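PDB 3R1W: carbonic anhydrase from Unidentified, which probably catalyses the reversible hydration of carbon dioxide to bicarbonate, as a trimeric left-handed beta-helix enzyme of the gamma carbonic anhydrase type. Local coordinates for residues B[111-114]-B[115-119]; B[165-168]-B[169-172]; B[177-180]-B[181-185]. All blocks are in the same frame, centred on the assembly; numbering follows the deposited sequence.

In the fold
Contact 1 sits in the left-handed beta-helix, at the corner between strands 111-113 and 118-119. Contacts 2 and 3 are two sections of helix 162-184, which runs back along the outside of that beta-helix. Contacts 1 and 2 meet directly, their centres about 15 Å apart: Phe-168 CE1 lies 3.7 Å from Leu-112 N, and Phe-167 CD2 lies 4.0 Å from Leu-112 CD1. Farther along the helix, contact 3 has its centre about 19 Å from that of contact 2, and Tyr-170 CE1 approaches Arg-177 NH2 at 4.1 Å. Contacts 1 and 3 do not touch; their nearest atoms are about 13 Å apart. All three contacts also reach the second subunit.

Contact 1. Residues B[111-114]-B[115-119]; sequences VLIG and MKSMI
Ser-117 grips the carbonyl of Gly-114 twice. Its backbone N donates to Gly-114 O at 3.2 Å, closing a type II beta turn from Gly-114 to Ser-117, and this donor stands above the carbonyl plane. The hydroxyl makes the other bond: Ser-117 OG donates to Gly-114 O at 2.8 Å, in the carbonyl plane and on a lone pair. It gets there because OG lies between the backbone N and the carbonyl carbon (chi1 66°), folded back over the turn. One buried hydroxyl and one turn carbonyl thus satisfy each other, and the two donors share the oxygen by coming from different directions. Ile-113 CG2 is modelled 2.9 Å from Ser-117 OG, too short for a normal contact and doubtful in detail.

Such a turn forms a corner of the left-handed parallel beta-helix built from hexapeptide repeats, taking the chain from strand 111-113 into strand 118-119. Lys-116, at the third position of the turn, has a positive phi of 72°, and its CB points away from 111-114. Its NZ is hydrogen-bonded to Gln-99 OE1 of the same chain and to Gln-99 O of the second subunit. On the strand side, the backbone of Ile-113 bonds to Thr-95 and Gly-97 of the preceding coil, while that of Leu-112 bonds to Val-129 and Val-131 of the next.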
loop_
_atom_site.group_PDB
_atom_site.type_symbol
_atom_site.label_atom_id
_atom_site.label_comp_id
_atom_site.label_asym_id
_atom_site.label_seq_id
_atom_site.Cartn_x
_atom_site.Cartn_y
_atom_site.Cartn_z
ATOM N N VAL B 111 8.208 -19.146 6.859
ATOM C CA VAL B 111 8.296 -17.841 7.496
ATOM C C VAL B 111 6.967 -17.109 7.305
ATOM O O VAL B 111 6.364 -17.182 6.230
ATOM C CB VAL B 111 9.448 -17.011 6.877
ATOM C CG1 VAL B 111 9.425 -15.584 7.381
ATOM C CG2 VAL B 111 10.803 -17.666 7.181
ATOM N N LEU B 112 6.512 -16.432 8.358
ATOM C CA LEU B 112 5.317 -15.599 8.308
ATOM C C LEU B 112 5.736 -14.144 8.324
ATOM O O LEU B 112 6.291 -13.672 9.315
ATOM C CB LEU B 112 4.448 -15.857 9.539
ATOM C CG LEU B 112 3.035 -16.410 9.405
ATOM C CD1 LEU B 112 2.374 -16.432 10.781
ATOM C CD2 LEU B 112 2.214 -15.579 8.431
ATOM N N ILE B 113 5.469 -13.425 7.241
ATOM C CA ILE B 113 5.714 -11.987 7.228
ATOM C C ILE B 113 4.369 -11.274 7.356
ATOM O O ILE B 113 3.538 -11.353 6.460
ATOM C CB ILE B 113 6.476 -11.551 5.960
ATOM C CG1 ILE B 113 7.896 -12.135 5.984
ATOM C CG2 ILE B 113 6.556 -10.023 5.865
ATOM C CD1 ILE B 113 8.458 -12.377 4.637
ATOM N N GLY B 114 4.145 -10.609 8.489
ATOM C CA GLY B 114 2.855 -9.995 8.766
ATOM C C GLY B 114 2.471 -8.910 7.784
ATOM O O GLY B 114 3.327 -8.277 7.158
ATOM N N MET B 115 1.172 -8.675 7.652
ATOM C CA MET B 115 0.718 -7.622 6.753
ATOM C C MET B 115 1.300 -6.272 7.171
ATOM O O MET B 115 1.436 -5.976 8.358
ATOM C CB MET B 115 -0.813 -7.566 6.686
ATOM C CG MET B 115 -1.489 -7.541 8.031
ATOM S SD MET B 115 -3.291 -7.760 7.915
ATOM C CE MET B 115 -3.634 -7.708 9.677
ATOM N N LYS B 116 1.675 -5.476 6.177
ATOM C CA LYS B 116 2.124 -4.115 6.406
ATOM C C LYS B 116 3.509 -4.053 7.046
ATOM O O LYS B 116 3.950 -2.981 7.465
ATOM C CB LYS B 116 1.111 -3.397 7.298
ATOM C CG LYS B 116 1.163 -1.905 7.234
ATOM C CD LYS B 116 0.469 -1.428 5.999
ATOM C CE LYS B 116 -0.670 -0.475 6.336
ATOM N NZ LYS B 116 -1.175 0.134 5.075
ATOM N N SER B 117 4.197 -5.188 7.133
ATOM C CA SER B 117 5.557 -5.168 7.653
ATOM C C SER B 117 6.527 -4.761 6.549
ATOM O O SER B 117 6.181 -4.772 5.364
ATOM C CB SER B 117 5.945 -6.507 8.282
ATOM O OG SER B 117 6.016 -7.537 7.323
ATOM N N MET B 118 7.736 -4.390 6.948
ATOM C CA MET B 118 8.740 -3.906 6.011
ATOM C C MET B 118 10.079 -4.541 6.361
ATOM O O MET B 118 10.507 -4.493 7.512
ATOM C CB MET B 118 8.827 -2.375 6.078
ATOM C CG MET B 118 9.921 -1.787 5.210
ATOM S SD MET B 118 9.703 -0.019 4.908
ATOM C CE MET B 118 8.332 -0.009 3.791
ATOM N N ILE B 119 10.710 -5.177 5.376
ATOM C CA ILE B 119 12.014 -5.810 5.581
ATOM C C ILE B 119 12.994 -5.154 4.622
ATOM O O ILE B 119 12.784 -5.179 3.412
ATOM C CB ILE B 119 11.981 -7.311 5.251
ATOM C CG1 ILE B 119 10.701 -7.967 5.775
ATOM C CG2 ILE B 119 13.232 -8.010 5.787
ATOM C CD1 ILE B 119 10.538 -7.905 7.262
#

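Contact 2. Residues B[165-168]-B[169-172]; sequences RSFF and TYGA
Phe-167 and Tyr-170 bring their rings together on the outer helix 162-184, the long C-terminal helix that lies against the beta-helix, as in gamma-class carbonic anhydrases. Phe-167 holds CG anti to the backbone N (chi1 -176°), which lays its ring forward along the helix over the next turn. There Phe-167 CE1 comes to 3.8 Å from Tyr-170 CD2, at the edge of the tyrosine ring and near its plane. One face of the phenylalanine ring is covered by Gly-171, whose CA makes a CH-pi contact 4.3 Å from the centroid of the Phe-167 ring. Glycine's lack of a beta carbon is what gives the ring room to lie so near the backbone.

Phe-168 takes the other common helical conformation, with CG beside the backbone N (chi1 -65°). That turns the Phe-168 ring back toward the start of the helix, where it is buried against Arg-110, Glu-128 and Ile-160. Beneath the side chains run ordinary helical bonds, the shortest from Gly-171 N to Phe-167 O at 2.7 Å. Tyr-81 of the second subunit meets both the Phe-167 ring, edge-to-face, and the Tyr-170 ring.

On the exposed side of the helix, a water links Thr-169 to the preceding turn, donating to Arg-165 O at 2.7 Å and hydrogen-bonded to Thr-169 OG1 at 2.8 Å.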
loop_
_atom_site.group_PDB
_atom_site.type_symbol
_atom_site.label_atom_id
_atom_site.label_comp_id
_atom_site.label_asym_id
_atom_site.label_seq_id
_atom_site.Cartn_x
_atom_site.Cartn_y
_atom_site.Cartn_z
ATOM N N ARG B 165 4.711 -23.229 14.931
ATOM C CA ARG B 165 5.612 -23.969 14.064
ATOM C C ARG B 165 4.829 -24.737 13.000
ATOM O O ARG B 165 5.201 -24.759 11.842
ATOM C CB ARG B 165 6.476 -24.941 14.861
ATOM C CG ARG B 165 7.684 -25.443 14.104
ATOM C CD ARG B 165 7.456 -26.808 13.454
ATOM N NE ARG B 165 8.355 -26.987 12.321
ATOM C CZ ARG B 165 8.022 -27.574 11.183
ATOM N NH1 ARG B 165 6.809 -28.078 11.020
ATOM N NH2 ARG B 165 8.910 -27.666 10.215
ATOM N N SER B 166 3.741 -25.376 13.407
ATOM C CA SER B 166 2.941 -26.149 12.456
ATOM C C SER B 166 2.190 -25.233 11.487
ATOM O O SER B 166 1.839 -25.649 10.385
ATOM C CB SER B 166 1.972 -27.099 13.176
ATOM O OG SER B 166 0.862 -26.400 13.710
ATOM N N PHE B 167 1.962 -23.984 11.885
ATOM C CA PHE B 167 1.173 -23.078 11.048
ATOM C C PHE B 167 1.903 -22.624 9.786
ATOM O O PHE B 167 1.263 -22.308 8.788
ATOM C CB PHE B 167 0.676 -21.862 11.836
ATOM C CG PHE B 167 -0.221 -20.956 11.040
ATOM C CD1 PHE B 167 -1.571 -21.253 10.879
ATOM C CD2 PHE B 167 0.291 -19.814 10.432
ATOM C CE1 PHE B 167 -2.402 -20.421 10.145
ATOM C CE2 PHE B 167 -0.537 -18.973 9.692
ATOM C CZ PHE B 167 -1.888 -19.284 9.546
ATOM N N PHE B 168 3.233 -22.577 9.819
ATOM C CA PHE B 168 3.965 -22.146 8.628
ATOM C C PHE B 168 3.530 -22.989 7.427
ATOM O O PHE B 168 3.236 -22.463 6.353
ATOM C CB PHE B 168 5.478 -22.286 8.810
ATOM C CG PHE B 168 6.061 -21.387 9.871
ATOM C CD1 PHE B 168 5.927 -20.010 9.789
ATOM C CD2 PHE B 168 6.789 -21.925 10.927
ATOM C CE1 PHE B 168 6.472 -19.182 10.762
ATOM C CE2 PHE B 168 7.339 -21.110 11.899
ATOM C CZ PHE B 168 7.189 -19.733 11.815
ATOM N N THR B 169 3.507 -24.304 7.618
ATOM C CA THR B 169 3.176 -25.234 6.551
ATOM C C THR B 169 1.674 -25.298 6.325
ATOM O O THR B 169 1.218 -25.354 5.190
ATOM C CB THR B 169 3.705 -26.650 6.873
ATOM O OG1 THR B 169 5.134 -26.643 6.780
ATOM C CG2 THR B 169 3.149 -27.660 5.900
ATOM N N TYR B 170 0.896 -25.289 7.405
ATOM C CA TYR B 170 -0.558 -25.250 7.246
ATOM C C TYR B 170 -1.028 -24.014 6.464
ATOM O O TYR B 170 -1.830 -24.124 5.533
ATOM C CB TYR B 170 -1.299 -25.290 8.587
ATOM C CG TYR B 170 -2.779 -25.046 8.371
ATOM C CD1 TYR B 170 -3.614 -26.079 7.976
ATOM C CD2 TYR B 170 -3.325 -23.767 8.485
ATOM C CE1 TYR B 170 -4.950 -25.863 7.738
ATOM C CE2 TYR B 170 -4.655 -23.545 8.259
ATOM C CZ TYR B 170 -5.468 -24.598 7.883
ATOM O OH TYR B 170 -6.806 -24.382 7.642
ATOM N N GLY B 171 -0.556 -22.841 6.879
ATOM C CA GLY B 171 -0.985 -21.585 6.280
ATOM C C GLY B 171 -0.564 -21.492 4.829
ATOM O O GLY B 171 -1.351 -21.102 3.958
ATOM N N ALA B 172 0.689 -21.846 4.562
ATOM C CA ALA B 172 1.182 -21.873 3.190
ATOM C C ALA B 172 0.359 -22.842 2.348
ATOM O O ALA B 172 0.028 -22.553 1.200
ATOM C CB ALA B 172 2.664 -22.236 3.155
HETATM O O HOH W 1 5.390 -25.671 9.342
#

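Contact 3. Residues B[177-180]-B[181-185]; sequences RLKD and KHLAE
His-182 reaches back one turn of helix to Leu-178 with both its backbone and its ring. Among the hydrogen bonds, His-182 N donates to Leu-178 O at 3.0 Å, in the carbonyl plane, and His-182 ND1 adds a longer bond of 3.3 Å to the same Leu-178 O. The oxygen lies near the imidazole plane, so it meets the ring at its edge, yet ND1 itself stands well above the carbonyl plane. With CG beside the backbone N (chi1 -83°), the imidazole folds back to bring ND1 over that carbonyl. Leu-183 N to Lys-179 O and Ala-184 N to Asp-180 O, both 2.9 Å, carry the helical pattern on, whereas the bonds from Lys-181 N to Arg-177 O and to Leu-178 O are weak.

This is the last part of helix 162-184, the C-terminal helix flanking the left-handed beta-helix. Apolar contacts follow the same spacing. Leu-178 and His-182 run side by side, with Leu-178 CD1 3.9 Å from His-182 CE1; Trp-47 of the same chain packs against the pair, and so does Tyr-15 of the second subunit. An alanine in place of His-182 would probably leave Leu-178 O with backbone donors alone and open a gap beside Leu-178 and Trp-47. Lys-179 and Leu-183 likewise lie alongside each other, Lys-179 CD 4.0 Å from Leu-183 CD1, both touching Phe-27.

The charged contacts centre on the buried Lys-179. Its chain bends at chi2, and its NZ forms a salt bridge with Asp-180 OD1 at 2.7 Å, on the syn side of that oxygen but 32° out of the carboxylate plane. Asp-43 gives the same ammonium a second salt bridge, and Arg-25 O accepts a hydrogen bond from it.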
loop_
_atom_site.group_PDB
_atom_site.type_symbol
_atom_site.label_atom_id
_atom_site.label_comp_id
_atom_site.label_asym_id
_atom_site.label_seq_id
_atom_site.Cartn_x
_atom_site.Cartn_y
_atom_site.Cartn_z
ATOM N N ARG B 177 -4.067 -24.109 -1.773
ATOM C CA ARG B 177 -5.428 -24.501 -2.107
ATOM C C ARG B 177 -6.265 -23.315 -2.588
ATOM O O ARG B 177 -7.062 -23.456 -3.513
ATOM C CB ARG B 177 -6.113 -25.212 -0.930
ATOM C CG ARG B 177 -5.558 -26.602 -0.647
ATOM C CD ARG B 177 -6.441 -27.358 0.341
ATOM N NE ARG B 177 -6.577 -26.641 1.608
ATOM C CZ ARG B 177 -5.702 -26.727 2.605
ATOM N NH1 ARG B 177 -4.630 -27.498 2.479
ATOM N NH2 ARG B 177 -5.896 -26.042 3.726
ATOM N N LEU B 178 -6.072 -22.149 -1.969
ATOM C CA LEU B 178 -6.844 -20.958 -2.320
ATOM C C LEU B 178 -6.461 -20.504 -3.718
ATOM O O LEU B 178 -7.309 -20.152 -4.547
ATOM C CB LEU B 178 -6.558 -19.831 -1.326
ATOM C CG LEU B 178 -7.356 -18.553 -1.570
ATOM C CD1 LEU B 178 -8.863 -18.851 -1.531
ATOM C CD2 LEU B 178 -6.961 -17.486 -0.538
ATOM N N LYS B 179 -5.167 -20.497 -4.019
ATOM C CA LYS B 179 -4.745 -20.100 -5.360
ATOM C C LYS B 179 -5.233 -21.064 -6.456
ATOM O O LYS B 179 -5.473 -20.629 -7.571
ATOM C CB LYS B 179 -3.231 -19.847 -5.464
ATOM C CG LYS B 179 -2.346 -21.053 -5.241
ATOM C CD LYS B 179 -1.984 -21.752 -6.531
ATOM C CE LYS B 179 -1.132 -22.998 -6.240
ATOM N NZ LYS B 179 -1.102 -24.017 -7.324
ATOM N N ASP B 180 -5.404 -22.354 -6.149
ATOM C CA ASP B 180 -5.987 -23.225 -7.149
ATOM C C ASP B 180 -7.423 -22.807 -7.470
ATOM O O ASP B 180 -7.866 -22.939 -8.606
ATOM C CB ASP B 180 -5.911 -24.690 -6.694
ATOM C CG ASP B 180 -4.492 -25.248 -6.774
ATOM O OD1 ASP B 180 -3.697 -24.731 -7.586
ATOM O OD2 ASP B 180 -4.177 -26.213 -6.042
ATOM N N LYS B 181 -8.147 -22.312 -6.470
ATOM C CA LYS B 181 -9.512 -21.855 -6.696
ATOM C C LYS B 181 -9.522 -20.595 -7.550
ATOM O O LYS B 181 -10.346 -20.445 -8.442
ATOM C CB LYS B 181 -10.243 -21.601 -5.380
ATOM C CG LYS B 181 -10.389 -22.835 -4.500
ATOM C CD LYS B 181 -11.160 -22.499 -3.234
ATOM C CE LYS B 181 -11.459 -23.731 -2.406
ATOM N NZ LYS B 181 -12.216 -23.374 -1.174
ATOM N N HIS B 182 -8.608 -19.678 -7.257
ATOM C CA HIS B 182 -8.493 -18.460 -8.047
ATOM C C HIS B 182 -8.069 -18.768 -9.493
ATOM O O HIS B 182 -8.549 -18.131 -10.437
ATOM C CB HIS B 182 -7.533 -17.479 -7.372
ATOM C CG HIS B 182 -8.166 -16.647 -6.300
ATOM N ND1 HIS B 182 -8.595 -17.164 -5.094
ATOM C CD2 HIS B 182 -8.445 -15.323 -6.263
ATOM C CE1 HIS B 182 -9.107 -16.191 -4.357
ATOM N NE2 HIS B 182 -9.024 -15.063 -5.049
ATOM N N LEU B 183 -7.200 -19.761 -9.669
ATOM C CA LEU B 183 -6.838 -20.215 -11.014
ATOM C C LEU B 183 -8.043 -20.793 -11.738
ATOM O O LEU B 183 -8.251 -20.557 -12.936
ATOM C CB LEU B 183 -5.731 -21.266 -10.951
ATOM C CG LEU B 183 -4.315 -20.739 -10.731
ATOM C CD1 LEU B 183 -3.402 -21.875 -10.313
ATOM C CD2 LEU B 183 -3.774 -20.038 -11.976
ATOM N N ALA B 184 -8.843 -21.556 -11.007
ATOM C CA ALA B 184 -10.028 -22.161 -11.585
ATOM C C ALA B 184 -11.015 -21.100 -12.057
ATOM O O ALA B 184 -11.811 -21.360 -12.955
ATOM C CB ALA B 184 -10.690 -23.119 -10.583
ATOM N N GLU B 185 -10.964 -19.911 -11.452
ATOM C CA GLU B 185 -11.835 -18.808 -11.855
ATOM C C GLU B 185 -11.285 -18.040 -13.053
ATOM O O GLU B 185 -11.986 -17.214 -13.648
ATOM C CB GLU B 185 -12.063 -17.825 -10.695
ATOM C CG GLU B 185 -12.739 -18.426 -9.469
ATOM C CD GLU B 185 -14.210 -18.772 -9.688
ATOM O OE1 GLU B 185 -14.871 -18.175 -10.563
ATOM O OE2 GLU B 185 -14.707 -19.650 -8.967
#